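Local coordinates for protein iron-containing superoxide dismutase B2 (Trypanosoma brucei, PDB 3ESF) that probably protects the parasite from oxidative damage by converting superoxide to hydrogen peroxide and oxygen at a protein-bound iron(III) ion, at residues W125-Q130 against L154-T159. The protein carries 1 engineered substitution. Sequence-based numbering, arbitrary orientation.
Sequences WAWLVQ and LKPILT. Engineered in segment 154-159: Thr159 (natural residue Ala).
Trp127 and the engineered Thr159 meet through their first torsions: the indole leaves CB beside its own backbone N (chi1 -58°), while the threonine hydroxyl is turned anti to N (chi1 -161°), over one face of that ring. The two residues form a non-hydrogen-bonded pair between antiparallel strands 124-131 and 154-161 in the three-stranded sheet of the C-terminal domain of iron superoxide dismutases; a classic beta bulge follows one residue further along, at Leu128. Thr159 CB makes a CH-pi contact with the six-membered ring of Trp127, 3.6 Å from its centroid. On the same side of the sheet, Pro156 CB packs 3.6 Å from Trp127 CZ3, and Val129 CG2 reaches the methyls of Leu154.

At the bulge, two residues of strand 154-161, Ile157 and Leu158, stand opposite the single Leu128. Its carbonyl oxygen accepts two bonds from one face of the carbonyl plane, from Ile157 N at 2.9 Å and from Leu158 N at 3.2 Å, the second the straighter. Leu128 N in turn donates to Leu158 O. The extra residue moves the register by one, and regular pairing resumes where Gln130 and Lys155 exchange two backbone bonds. Their side chains run alongside each other, but the lysine ammonium is held by the carbonyls of Gln194 and Phe195, at the end of helix 188-196. That helix also covers Ile157 and Leu158 through Ala191.

At the metal end of the strands, Trp125 packs edge-to-face with the iron ligand His76, and its side chain lies about 4 Å from the iron at nearest atoms. The indole of Trp125 turns its CE3 edge to Thr159 OG1, which donates to Ala126 O at 3.0 Å from above the carbonyl plane, 54° out of it.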
loop_
_atom_site.group_PDB
_atom_site.type_symbol
_atom_site.label_atom_id
_atom_site.label_comp_id
_atom_site.label_asym_id
_atom_site.label_seq_id
_atom_site.Cartn_x
_atom_site.Cartn_y
_atom_site.Cartn_z
ATOM N N TRP A 125 -5.867 4.974 -5.365
ATOM C CA TRP A 125 -6.209 5.234 -6.759
ATOM C C TRP A 125 -6.536 6.719 -6.900
ATOM O O TRP A 125 -7.265 7.262 -6.064
ATOM C CB TRP A 125 -7.466 4.447 -7.171
ATOM C CG TRP A 125 -7.329 2.979 -7.062
ATOM C CD1 TRP A 125 -7.505 2.215 -5.933
ATOM C CD2 TRP A 125 -6.984 2.086 -8.109
ATOM N NE1 TRP A 125 -7.261 0.905 -6.214
ATOM C CE2 TRP A 125 -6.939 0.787 -7.545
ATOM C CE3 TRP A 125 -6.698 2.250 -9.474
ATOM C CZ2 TRP A 125 -6.632 -0.343 -8.296
ATOM C CZ3 TRP A 125 -6.358 1.104 -10.222
ATOM C CH2 TRP A 125 -6.329 -0.163 -9.618
ATOM N N ALA A 126 -6.017 7.355 -7.949
ATOM C CA ALA A 126 -6.412 8.731 -8.286
ATOM C C ALA A 126 -7.341 8.666 -9.464
ATOM O O ALA A 126 -7.060 7.957 -10.448
ATOM C CB ALA A 126 -5.217 9.611 -8.575
ATOM N N TRP A 127 -8.464 9.380 -9.366
ATOM C CA TRP A 127 -9.469 9.343 -10.411
ATOM C C TRP A 127 -9.780 10.731 -10.958
ATOM O O TRP A 127 -9.704 11.733 -10.247
ATOM C CB TRP A 127 -10.802 8.782 -9.900
ATOM C CG TRP A 127 -10.770 7.402 -9.315
ATOM C CD1 TRP A 127 -10.433 7.066 -8.015
ATOM C CD2 TRP A 127 -11.116 6.174 -9.965
ATOM N NE1 TRP A 127 -10.557 5.738 -7.837
ATOM C CE2 TRP A 127 -10.954 5.146 -9.006
ATOM C CE3 TRP A 127 -11.585 5.842 -11.250
ATOM C CZ2 TRP A 127 -11.211 3.811 -9.290
ATOM C CZ3 TRP A 127 -11.830 4.500 -11.549
ATOM C CH2 TRP A 127 -11.647 3.496 -10.575
ATOM N N LEU A 128 -10.167 10.754 -12.229
ATOM C CA LEU A 128 -11.008 11.813 -12.747
ATOM C C LEU A 128 -12.408 11.188 -12.790
ATOM O O LEU A 128 -12.570 10.092 -13.316
ATOM C CB LEU A 128 -10.523 12.269 -14.148
ATOM C CG LEU A 128 -11.340 13.319 -14.937
ATOM C CD1 LEU A 128 -11.578 14.604 -14.131
ATOM C CD2 LEU A 128 -10.643 13.659 -16.257
ATOM N N VAL A 129 -13.394 11.861 -12.195
ATOM C CA VAL A 129 -14.777 11.405 -12.232
ATOM C C VAL A 129 -15.697 12.542 -12.623
ATOM O O VAL A 129 -15.344 13.720 -12.510
ATOM C CB VAL A 129 -15.298 10.785 -10.861
ATOM C CG1 VAL A 129 -14.438 9.631 -10.383
ATOM C CG2 VAL A 129 -15.472 11.878 -9.786
ATOM N N GLN A 130 -16.884 12.184 -13.094
ATOM C CA GLN A 130 -17.923 13.169 -13.335
ATOM C C GLN A 130 -19.058 12.943 -12.348
ATOM O O GLN A 130 -19.518 11.811 -12.162
ATOM C CB GLN A 130 -18.445 13.056 -14.762
ATOM C CG GLN A 130 -19.446 14.186 -15.132
ATOM C CD GLN A 130 -20.111 13.975 -16.474
ATOM O OE1 GLN A 130 -20.206 12.845 -16.959
ATOM N NE2 GLN A 130 -20.591 15.058 -17.075
ATOM N N LEU A 154 -21.336 9.279 -9.182
ATOM C CA LEU A 154 -19.985 9.380 -9.742
ATOM C C LEU A 154 -19.734 8.396 -10.876
ATOM O O LEU A 154 -19.950 7.184 -10.742
ATOM C CB LEU A 154 -18.897 9.210 -8.671
ATOM C CG LEU A 154 -18.812 10.180 -7.488
ATOM C CD1 LEU A 154 -17.470 10.020 -6.779
ATOM C CD2 LEU A 154 -19.031 11.654 -7.896
ATOM N N LYS A 155 -19.270 8.939 -11.997
ATOM C CA LYS A 155 -18.970 8.171 -13.197
ATOM C C LYS A 155 -17.474 8.309 -13.433
ATOM O O LYS A 155 -16.983 9.408 -13.601
ATOM C CB LYS A 155 -19.789 8.715 -14.383
ATOM C CG LYS A 155 -19.425 8.103 -15.736
ATOM C CD LYS A 155 -20.410 8.551 -16.839
ATOM C CE LYS A 155 -20.069 9.901 -17.416
ATOM N NZ LYS A 155 -20.796 10.106 -18.714
ATOM N N PRO A 156 -16.734 7.189 -13.362
ATOM C CA PRO A 156 -15.304 7.293 -13.571
ATOM C C PRO A 156 -14.977 7.600 -15.038
ATOM O O PRO A 156 -15.674 7.146 -15.945
ATOM C CB PRO A 156 -14.779 5.916 -13.143
ATOM C CG PRO A 156 -15.912 5.004 -13.333
ATOM C CD PRO A 156 -17.156 5.805 -13.077
ATOM N N ILE A 157 -13.922 8.395 -15.222
ATOM C CA ILE A 157 -13.468 8.847 -16.533
ATOM C C ILE A 157 -12.063 8.284 -16.752
ATOM O O ILE A 157 -11.779 7.689 -17.778
ATOM C CB ILE A 157 -13.454 10.415 -16.621
ATOM C CG1 ILE A 157 -14.856 11.026 -16.395
ATOM C CG2 ILE A 157 -12.771 10.895 -17.909
ATOM C CD1 ILE A 157 -15.998 10.473 -17.303
ATOM N N LEU A 158 -11.187 8.479 -15.771
ATOM C CA LEU A 158 -9.808 7.977 -15.834
ATOM C C LEU A 158 -9.349 7.526 -14.461
ATOM O O LEU A 158 -9.822 8.041 -13.455
ATOM C CB LEU A 158 -8.834 9.069 -16.310
ATOM C CG LEU A 158 -8.673 9.550 -17.752
ATOM C CD1 LEU A 158 -7.887 10.828 -17.756
ATOM C CD2 LEU A 158 -8.026 8.505 -18.677
ATOM N N THR A 159 -8.410 6.585 -14.414
ATOM C CA THR A 159 -7.738 6.277 -13.142
ATOM C C THR A 159 -6.240 5.993 -13.311
ATOM O O THR A 159 -5.798 5.474 -14.345
ATOM C CB THR A 159 -8.457 5.117 -12.340
ATOM O OG1 THR A 159 -8.068 5.147 -10.951
ATOM C CG2 THR A 159 -8.164 3.758 -12.945
#